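Local coordinates for HMG-CoA Lyase (Bacillus subtilis subsp. subtilis, PDB 1YDO), which belongs to the HMGL-like family of the TIM-barrel clan, with a ring of parallel strands surrounded by helices, at residues E106-K111 / L142-G147; Q158-S163 / A197-N202; D64-I69 / G93-A98. All blocks are in the same frame, centred on the assembly; numbering follows the deposited sequence.

Interaction 1: E106-K111 / L142-G147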
loop_
_atom_site.group_PDB
_atom_site.type_symbol
_atom_site.label_atom_id
_atom_site.label_comp_id
_atom_site.label_asym_id
_atom_site.label_seq_id
_atom_site.Cartn_x
_atom_site.Cartn_y
_atom_site.Cartn_z
ATOM N N GLU A 106 -3.183 18.473 21.805
ATOM C CA GLU A 106 -3.094 19.872 22.215
ATOM C C GLU A 106 -1.885 20.526 21.551
ATOM O O GLU A 106 -1.997 21.585 20.937
ATOM C CB GLU A 106 -2.951 19.965 23.739
ATOM C CG GLU A 106 -3.234 21.355 24.310
ATOM C CD GLU A 106 -4.711 21.614 24.506
ATOM O OE1 GLU A 106 -5.106 22.807 24.559
ATOM O OE2 GLU A 106 -5.481 20.628 24.621
ATOM N N THR A 107 -0.730 19.873 21.674
ATOM C CA THR A 107 0.514 20.388 21.110
ATOM C C THR A 107 0.407 20.648 19.613
ATOM O O THR A 107 0.809 21.706 19.132
ATOM C CB THR A 107 1.677 19.416 21.365
ATOM O OG1 THR A 107 1.696 19.064 22.753
ATOM C CG2 THR A 107 3.008 20.064 20.997
ATOM N N HIS A 108 -0.134 19.679 18.881
ATOM C CA HIS A 108 -0.291 19.814 17.441
ATOM C C HIS A 108 -1.234 20.957 17.103
ATOM O O HIS A 108 -0.975 21.752 16.205
ATOM C CB HIS A 108 -0.843 18.524 16.825
ATOM C CG HIS A 108 -0.972 18.580 15.332
ATOM N ND1 HIS A 108 0.122 18.711 14.495
ATOM C CD2 HIS A 108 -2.051 18.528 14.525
ATOM C CE1 HIS A 108 -0.286 18.731 13.244
ATOM N NE2 HIS A 108 -1.601 18.623 13.229
ATOM N N ASN A 109 -2.338 21.025 17.828
ATOM C CA ASN A 109 -3.326 22.062 17.592
ATOM C C ASN A 109 -2.707 23.435 17.832
ATOM O O ASN A 109 -2.694 24.300 16.948
ATOM C CB ASN A 109 -4.521 21.862 18.526
ATOM C CG ASN A 109 -5.770 22.547 18.025
ATOM O OD1 ASN A 109 -6.502 23.162 18.796
ATOM N ND2 ASN A 109 -6.032 22.431 16.729
ATOM N N ARG A 110 -2.187 23.629 19.037
ATOM C CA ARG A 110 -1.572 24.900 19.395
ATOM C C ARG A 110 -0.423 25.259 18.454
ATOM O O ARG A 110 -0.137 26.437 18.234
ATOM C CB ARG A 110 -1.077 24.856 20.849
ATOM C CG ARG A 110 -0.292 26.092 21.287
ATOM C CD ARG A 110 -0.589 26.461 22.734
ATOM N NE ARG A 110 -1.932 27.012 22.899
ATOM C CZ ARG A 110 -2.361 28.125 22.309
ATOM N NH1 ARG A 110 -3.601 28.557 22.516
ATOM N NH2 ARG A 110 -1.552 28.810 21.509
ATOM N N LYS A 111 0.227 24.248 17.887
ATOM C CA LYS A 111 1.340 24.499 16.977
ATOM C C LYS A 111 0.917 24.210 15.545
ATOM O O LYS A 111 1.536 23.402 14.857
ATOM C CB LYS A 111 2.543 23.624 17.362
ATOM C CG LYS A 111 3.863 24.070 16.738
ATOM C CD LYS A 111 5.039 23.326 17.348
ATOM C CE LYS A 111 6.368 23.879 16.842
ATOM N NZ LYS A 111 7.566 23.141 17.357
ATOM N N LEU A 142 -11.023 16.091 12.262
ATOM C CA LEU A 142 -10.247 15.926 13.483
ATOM C C LEU A 142 -8.914 15.283 13.091
ATOM O O LEU A 142 -8.884 14.178 12.560
ATOM C CB LEU A 142 -11.010 15.026 14.446
ATOM C CG LEU A 142 -10.830 15.331 15.926
ATOM C CD1 LEU A 142 -11.517 14.245 16.737
ATOM C CD2 LEU A 142 -9.361 15.403 16.278
ATOM N N SER A 143 -7.806 15.963 13.346
ATOM C CA SER A 143 -6.532 15.399 12.960
ATOM C C SER A 143 -5.767 14.839 14.135
ATOM O O SER A 143 -6.172 14.996 15.286
ATOM C CB SER A 143 -5.672 16.432 12.243
ATOM O OG SER A 143 -5.381 17.515 13.089
ATOM N N THR A 144 -4.661 14.170 13.814
ATOM C CA THR A 144 -3.768 13.545 14.775
ATOM C C THR A 144 -4.495 12.586 15.728
ATOM O O THR A 144 -4.145 12.482 16.902
ATOM C CB THR A 144 -2.980 14.633 15.557
ATOM O OG1 THR A 144 -1.885 14.029 16.248
ATOM C CG2 THR A 144 -3.863 15.333 16.553
ATOM N N VAL A 145 -5.490 11.862 15.209
ATOM C CA VAL A 145 -6.247 10.926 16.032
ATOM C C VAL A 145 -5.528 9.594 16.212
ATOM O O VAL A 145 -5.824 8.849 17.142
ATOM C CB VAL A 145 -7.654 10.657 15.446
ATOM C CG1 VAL A 145 -8.393 11.957 15.263
ATOM C CG2 VAL A 145 -7.551 9.932 14.139
ATOM N N PHE A 146 -4.578 9.299 15.331
ATOM C CA PHE A 146 -3.820 8.049 15.415
ATOM C C PHE A 146 -2.371 8.299 15.805
ATOM O O PHE A 146 -1.478 7.558 15.395
ATOM C CB PHE A 146 -3.848 7.316 14.076
ATOM C CG PHE A 146 -5.179 6.739 13.734
ATOM C CD1 PHE A 146 -5.665 5.645 14.426
ATOM C CD2 PHE A 146 -5.961 7.300 12.723
ATOM C CE1 PHE A 146 -6.916 5.116 14.119
ATOM C CE2 PHE A 146 -7.219 6.776 12.407
ATOM C CZ PHE A 146 -7.695 5.684 13.106
ATOM N N GLY A 147 -2.137 9.343 16.592
ATOM C CA GLY A 147 -0.784 9.640 17.006
ATOM C C GLY A 147 -0.397 11.036 16.591
ATOM O O GLY A 147 -0.841 11.527 15.554
#
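His108 faces Ser143 and Thr144, and its imidazole carries this contact. The residue sits in the short helix 106-110. Its CG is anti to the backbone N (chi1 -178°), which swings the ring out of the helix toward the end of strand 137-143. The leading atom is CD2. Ser143 OG approaches the ring at its edge, near the ring plane, 3.8 Å from His108 CD2. The same OG is 3.9 Å from His108 NE2. Thr144 comes in obliquely, with CB 4.1 Å from His108 CD2, and the two side chains slide past each other in opposite directions.

Ser143 OG sits between its backbone N and carbonyl carbon (chi1 62°). It also makes a weak hydrogen bond to Met102 O on the neighbouring strand. Thr144 divides its two branches. CG2 is 4.2 Å from His108 CD2. OG1 turns elsewhere and donates to Gly147 O at 2.8 Å, reaching it from above the carbonyl plane. That bond ties Thr144 to the turn that follows the strand. Thr144 N is held by Thr179 OG1.

The contact joins the helix that follows strand 97-103 to the end of the adjacent strand 137-143 and the turn after it. No hydrogen bond crosses it. Between the two segments the imidazole therefore meets its neighbours by van der Waals contact, while the threonine hydroxyl is bonded to a backbone carbonyl and the serine hydroxyl only weakly so.

Interaction 2: Q158-S163 / A197-N202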
loop_
_atom_site.group_PDB
_atom_site.type_symbol
_atom_site.label_atom_id
_atom_site.label_comp_id
_atom_site.label_asym_id
_atom_site.label_seq_id
_atom_site.Cartn_x
_atom_site.Cartn_y
_atom_site.Cartn_z
ATOM N N GLN A 158 -9.474 11.177 24.523
ATOM C CA GLN A 158 -9.385 12.511 23.948
ATOM C C GLN A 158 -10.261 12.577 22.711
ATOM O O GLN A 158 -11.108 13.457 22.586
ATOM C CB GLN A 158 -7.937 12.824 23.566
ATOM C CG GLN A 158 -7.650 14.293 23.385
ATOM C CD GLN A 158 -7.993 15.084 24.622
ATOM O OE1 GLN A 158 -7.552 14.756 25.729
ATOM N NE2 GLN A 158 -8.791 16.128 24.448
ATOM N N VAL A 159 -10.045 11.627 21.804
ATOM C CA VAL A 159 -10.796 11.560 20.556
ATOM C C VAL A 159 -12.274 11.497 20.859
ATOM O O VAL A 159 -13.063 12.264 20.309
ATOM C CB VAL A 159 -10.423 10.316 19.736
ATOM C CG1 VAL A 159 -11.168 10.330 18.419
ATOM C CG2 VAL A 159 -8.927 10.280 19.499
ATOM N N ILE A 160 -12.646 10.577 21.742
ATOM C CA ILE A 160 -14.038 10.413 22.123
ATOM C C ILE A 160 -14.584 11.731 22.642
ATOM O O ILE A 160 -15.619 12.216 22.189
ATOM C CB ILE A 160 -14.180 9.361 23.224
ATOM C CG1 ILE A 160 -13.474 8.070 22.805
ATOM C CG2 ILE A 160 -15.646 9.081 23.481
ATOM C CD1 ILE A 160 -14.094 7.409 21.611
ATOM N N ARG A 161 -13.870 12.303 23.604
ATOM C CA ARG A 161 -14.257 13.570 24.203
ATOM C C ARG A 161 -14.595 14.576 23.108
ATOM O O ARG A 161 -15.749 14.987 22.961
ATOM C CB ARG A 161 -13.111 14.102 25.075
ATOM C CG ARG A 161 -13.483 15.262 25.990
ATOM C CD ARG A 161 -12.340 15.615 26.948
ATOM N NE ARG A 161 -11.244 16.359 26.321
ATOM C CZ ARG A 161 -11.311 17.639 25.948
ATOM N NH1 ARG A 161 -10.254 18.222 25.388
ATOM N NH2 ARG A 161 -12.427 18.344 26.133
ATOM N N LEU A 162 -13.580 14.956 22.336
ATOM C CA LEU A 162 -13.741 15.924 21.250
ATOM C C LEU A 162 -14.836 15.497 20.288
ATOM O O LEU A 162 -15.732 16.276 19.967
ATOM C CB LEU A 162 -12.423 16.083 20.488
ATOM C CG LEU A 162 -11.242 16.653 21.282
ATOM C CD1 LEU A 162 -10.005 16.666 20.385
ATOM C CD2 LEU A 162 -11.576 18.068 21.780
ATOM N N SER A 163 -14.763 14.253 19.831
ATOM C CA SER A 163 -15.760 13.735 18.914
ATOM C C SER A 163 -17.182 13.971 19.435
ATOM O O SER A 163 -18.069 14.326 18.669
ATOM C CB SER A 163 -15.514 12.248 18.684
ATOM O OG SER A 163 -14.199 12.034 18.190
ATOM N N ALA A 197 -18.721 2.546 18.849
ATOM C CA ALA A 197 -19.597 2.160 19.934
ATOM C C ALA A 197 -20.214 3.378 20.619
ATOM O O ALA A 197 -20.643 3.297 21.768
ATOM C CB ALA A 197 -18.828 1.318 20.942
ATOM N N ARG A 198 -20.281 4.503 19.915
ATOM C CA ARG A 198 -20.846 5.709 20.516
ATOM C C ARG A 198 -21.427 6.658 19.483
ATOM O O ARG A 198 -22.332 7.436 19.774
ATOM C CB ARG A 198 -19.771 6.443 21.320
ATOM C CG ARG A 198 -20.319 7.283 22.461
ATOM C CD ARG A 198 -19.239 7.559 23.491
ATOM N NE ARG A 198 -18.362 6.396 23.650
ATOM C CZ ARG A 198 -17.451 6.270 24.609
ATOM N NH1 ARG A 198 -17.297 7.236 25.510
ATOM N NH2 ARG A 198 -16.683 5.188 24.653
ATOM N N PHE A 199 -20.904 6.590 18.270
ATOM C CA PHE A 199 -21.366 7.454 17.207
ATOM C C PHE A 199 -21.724 6.567 16.042
ATOM O O PHE A 199 -21.156 5.499 15.879
ATOM C CB PHE A 199 -20.244 8.399 16.803
ATOM C CG PHE A 199 -19.512 8.998 17.969
ATOM C CD1 PHE A 199 -19.993 10.139 18.603
ATOM C CD2 PHE A 199 -18.347 8.408 18.445
ATOM C CE1 PHE A 199 -19.322 10.687 19.699
ATOM C CE2 PHE A 199 -17.669 8.944 19.536
ATOM C CZ PHE A 199 -18.158 10.089 20.164
ATOM N N PRO A 200 -22.681 6.995 15.214
ATOM C CA PRO A 200 -23.108 6.218 14.043
ATOM C C PRO A 200 -22.005 6.104 12.989
ATOM O O PRO A 200 -21.426 7.107 12.575
ATOM C CB PRO A 200 -24.320 6.997 13.540
ATOM C CG PRO A 200 -24.008 8.397 13.947
ATOM C CD PRO A 200 -23.453 8.241 15.331
ATOM N N ALA A 201 -21.716 4.881 12.557
ATOM C CA ALA A 201 -20.670 4.650 11.565
ATOM C C ALA A 201 -20.867 5.456 10.283
ATOM O O ALA A 201 -19.900 5.827 9.621
ATOM C CB ALA A 201 -20.587 3.173 11.240
ATOM N N ASN A 202 -22.118 5.734 9.934
ATOM C CA ASN A 202 -22.406 6.495 8.729
ATOM C C ASN A 202 -21.896 7.925 8.798
ATOM O O ASN A 202 -21.662 8.563 7.773
ATOM C CB ASN A 202 -23.906 6.517 8.456
ATOM C CG ASN A 202 -24.476 5.134 8.247
ATOM O OD1 ASN A 202 -25.541 4.977 7.644
ATOM N ND2 ASN A 202 -23.779 4.117 8.754
#
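Ile160 and Phe199 make the apolar core of this contact, with Ile160 CG2 4.3 Å from Phe199 CZ. The leading atom of the phenylalanine is CZ, at the far end of the ring. Phe199 CG is anti to its carbonyl carbon (chi1 -44°), and the ring reaches toward helix 156-169. Ser163 CB meets CZ obliquely at 3.7 Å and lies 4.0 Å from Phe199 CE2. The helix backbone also takes part. Ile160 O lies near the plane of the ring, at its edge, 3.9 Å from Phe199 CZ. On the far side of CZ, Phe199 CE1 is 3.9 Å from Ser163 C. Phe167, one turn further along the same helix, meets the Phe199 ring with the planes inclined at about 25°.

The segments belong to two successive strand-and-helix units of the TIM barrel. Helix 156-169 belongs to the outer layer. The loop 197-202 leads from the next outer helix, 185-196, into strand 204-207. Leu195 of helix 185-196 touches Val159, Ile160 and Ser163, so the loop extends a contact already made between the two helices.

A cationic group joins by packing alone. Ile160 CG2 sits over one face of the Arg198 guanidinium, offset toward its rim, and is 3.5 Å from Arg198 CZ. The two side chains cross at about a right angle. Arg198 bends at chi3 (-37°), and its CB packs over one face of the Phe199 ring. Glu164 touches both Arg198 and Phe199.

Backbone hydrogen bonding stays within the helix. Ser163 OG also lies close to Val159 O, but the modelled distance is too short to trust in detail. The same carbonyl accepts from Ser163 N at 2.7 Å.

Interaction 3: D64-I69 / G93-A98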
loop_
_atom_site.group_PDB
_atom_site.type_symbol
_atom_site.label_atom_id
_atom_site.label_comp_id
_atom_site.label_asym_id
_atom_site.label_seq_id
_atom_site.Cartn_x
_atom_site.Cartn_y
_atom_site.Cartn_z
ATOM N N ASP A 64 -11.088 32.768 -6.264
ATOM C CA ASP A 64 -11.083 32.764 -7.719
ATOM C C ASP A 64 -11.444 31.383 -8.282
ATOM O O ASP A 64 -12.264 31.258 -9.206
ATOM C CB ASP A 64 -9.708 33.190 -8.253
ATOM C CG ASP A 64 -9.403 34.664 -8.004
ATOM O OD1 ASP A 64 -10.149 35.533 -8.506
ATOM O OD2 ASP A 64 -8.413 34.956 -7.300
ATOM N N VAL A 65 -10.836 30.342 -7.722
ATOM C CA VAL A 65 -11.106 28.990 -8.187
ATOM C C VAL A 65 -12.515 28.573 -7.828
ATOM O O VAL A 65 -13.173 27.874 -8.589
ATOM C CB VAL A 65 -10.094 27.954 -7.592
ATOM C CG1 VAL A 65 -10.167 27.949 -6.079
ATOM C CG2 VAL A 65 -10.396 26.557 -8.133
ATOM N N ALA A 66 -12.982 29.017 -6.672
ATOM C CA ALA A 66 -14.315 28.655 -6.212
ATOM C C ALA A 66 -15.407 29.127 -7.169
ATOM O O ALA A 66 -16.519 28.596 -7.155
ATOM C CB ALA A 66 -14.558 29.224 -4.807
ATOM N N LYS A 67 -15.086 30.124 -7.996
ATOM C CA LYS A 67 -16.040 30.680 -8.959
ATOM C C LYS A 67 -15.691 30.287 -10.380
ATOM O O LYS A 67 -16.459 30.552 -11.302
ATOM C CB LYS A 67 -16.076 32.209 -8.854
ATOM C CG LYS A 67 -16.644 32.734 -7.550
ATOM C CD LYS A 67 -16.535 34.244 -7.465
ATOM C CE LYS A 67 -17.149 34.773 -6.174
ATOM N NZ LYS A 67 -16.952 36.249 -6.023
ATOM N N GLY A 68 -14.537 29.655 -10.556
ATOM C CA GLY A 68 -14.121 29.247 -11.886
ATOM C C GLY A 68 -14.547 27.850 -12.309
ATOM O O GLY A 68 -14.834 27.617 -13.486
ATOM N N ILE A 69 -14.588 26.920 -11.356
ATOM C CA ILE A 69 -14.961 25.538 -11.643
ATOM C C ILE A 69 -16.289 25.416 -12.389
ATOM O O ILE A 69 -17.126 26.317 -12.346
ATOM C CB ILE A 69 -15.078 24.707 -10.355
ATOM C CG1 ILE A 69 -16.254 25.216 -9.515
ATOM C CG2 ILE A 69 -13.783 24.783 -9.565
ATOM C CD1 ILE A 69 -16.686 24.259 -8.419
ATOM N N GLY A 93 -18.047 32.202 -2.492
ATOM C CA GLY A 93 -17.508 31.276 -3.477
ATOM C C GLY A 93 -18.540 30.275 -3.978
ATOM O O GLY A 93 -18.395 29.700 -5.060
ATOM N N GLY A 94 -19.581 30.055 -3.180
ATOM C CA GLY A 94 -20.626 29.126 -3.569
ATOM C C GLY A 94 -20.455 27.733 -3.004
ATOM O O GLY A 94 -21.215 26.830 -3.348
ATOM N N ILE A 95 -19.467 27.561 -2.133
ATOM C CA ILE A 95 -19.210 26.261 -1.528
ATOM C C ILE A 95 -20.465 25.658 -0.929
ATOM O O ILE A 95 -21.187 26.337 -0.208
ATOM C CB ILE A 95 -18.134 26.349 -0.429
ATOM C CG1 ILE A 95 -16.756 26.396 -1.072
ATOM C CG2 ILE A 95 -18.200 25.140 0.481
ATOM C CD1 ILE A 95 -16.561 27.571 -1.996
ATOM N N ASN A 96 -20.719 24.386 -1.233
ATOM C CA ASN A 96 -21.888 23.696 -0.712
ATOM C C ASN A 96 -21.630 23.253 0.728
ATOM O O ASN A 96 -22.491 23.390 1.598
ATOM C CB ASN A 96 -22.209 22.463 -1.547
ATOM C CG ASN A 96 -22.267 22.762 -3.018
ATOM O OD1 ASN A 96 -22.998 23.641 -3.445
ATOM N ND2 ASN A 96 -21.485 22.035 -3.809
ATOM N N GLU A 97 -20.441 22.713 0.985
ATOM C CA GLU A 97 -20.123 22.246 2.326
ATOM C C GLU A 97 -18.840 22.843 2.885
ATOM O O GLU A 97 -17.827 22.945 2.201
ATOM C CB GLU A 97 -20.051 20.704 2.351
ATOM C CG GLU A 97 -19.521 20.114 3.667
ATOM C CD GLU A 97 -19.888 18.650 3.877
ATOM O OE1 GLU A 97 -21.079 18.362 4.144
ATOM O OE2 GLU A 97 -18.983 17.790 3.787
ATOM N N ALA A 98 -18.907 23.238 4.145
ATOM C CA ALA A 98 -17.768 23.817 4.813
ATOM C C ALA A 98 -17.159 22.777 5.727
ATOM O O ALA A 98 -17.874 22.069 6.422
ATOM C CB ALA A 98 -18.210 25.022 5.615
#
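Ala66 packs against Gly93 and Ile95 in the tight part of this contact. Its CB points toward segment 93-98 and lies 3.8 Å from Gly93 CA. With no side chain on Gly93, the methyl group of Ala66 can lie directly against the backbone. Ile95 CD1 reaches the same methyl, 3.8 Å from Ala66 CB. The isoleucine gets there by its longer branch. CG1 is anti to the carbonyl carbon (chi1 -79°), and a bend at chi2 (60°) brings CD1 to Ala66. Ile47 of strand 44-49 and Phe50 touch both Ala66 and Ile95, so the pair sits in a buried apolar cluster. The carbonyl oxygens of Ala66 and Gly93 also lie near each other. Both are acceptors, and no hydrogen bond joins the segments.

The other side is looser and faces solvent. Lys67 adds its aliphatic chain there, with CG 4.3 Å from Gly93 O. The chain is extended beyond CG and carries NZ past the glycine to a salt bridge with Glu92. That bridge links Lys67 to helix 84-93 at the surface.

Each segment also has its own turn. Val65 O accepts from Gly68 N at 3.0 Å and from Ile69 N at 3.3 Å. Gly94 leaves helix 84-93 with a positive phi of 96°, and the chain then heads into strand 97-103. Beyond the turn, Glu97 pairs by backbone hydrogen bonds with Tyr77 and Ala79 of strand 76-80. The later part of segment 64-69 thus meets the end of helix 84-93, just before that helix passes into its strand. This is the helix-to-strand side of successive beta-alpha units in a TIM barrel.

How the interactions relate
The three contacts follow one another along the chain: interaction 3 first, then interaction 1, then interaction 2. Interactions 1 and 2 touch, with centres about 16 Å apart. Leu142 CD1 of interaction 1 packs 3.8 Å from Ser163 OG of interaction 2, where strand 137-143 meets the helix that follows it, 156-169. Interaction 3 stands apart. Its centre is about 28 Å from that of interaction 1 and about 30 Å from that of interaction 2. It is still tied to interaction 1 through the barrel sheet. Strand 97-103 begins in interaction 3, leads to helix 106-110 of interaction 1, and lies beside strand 137-143.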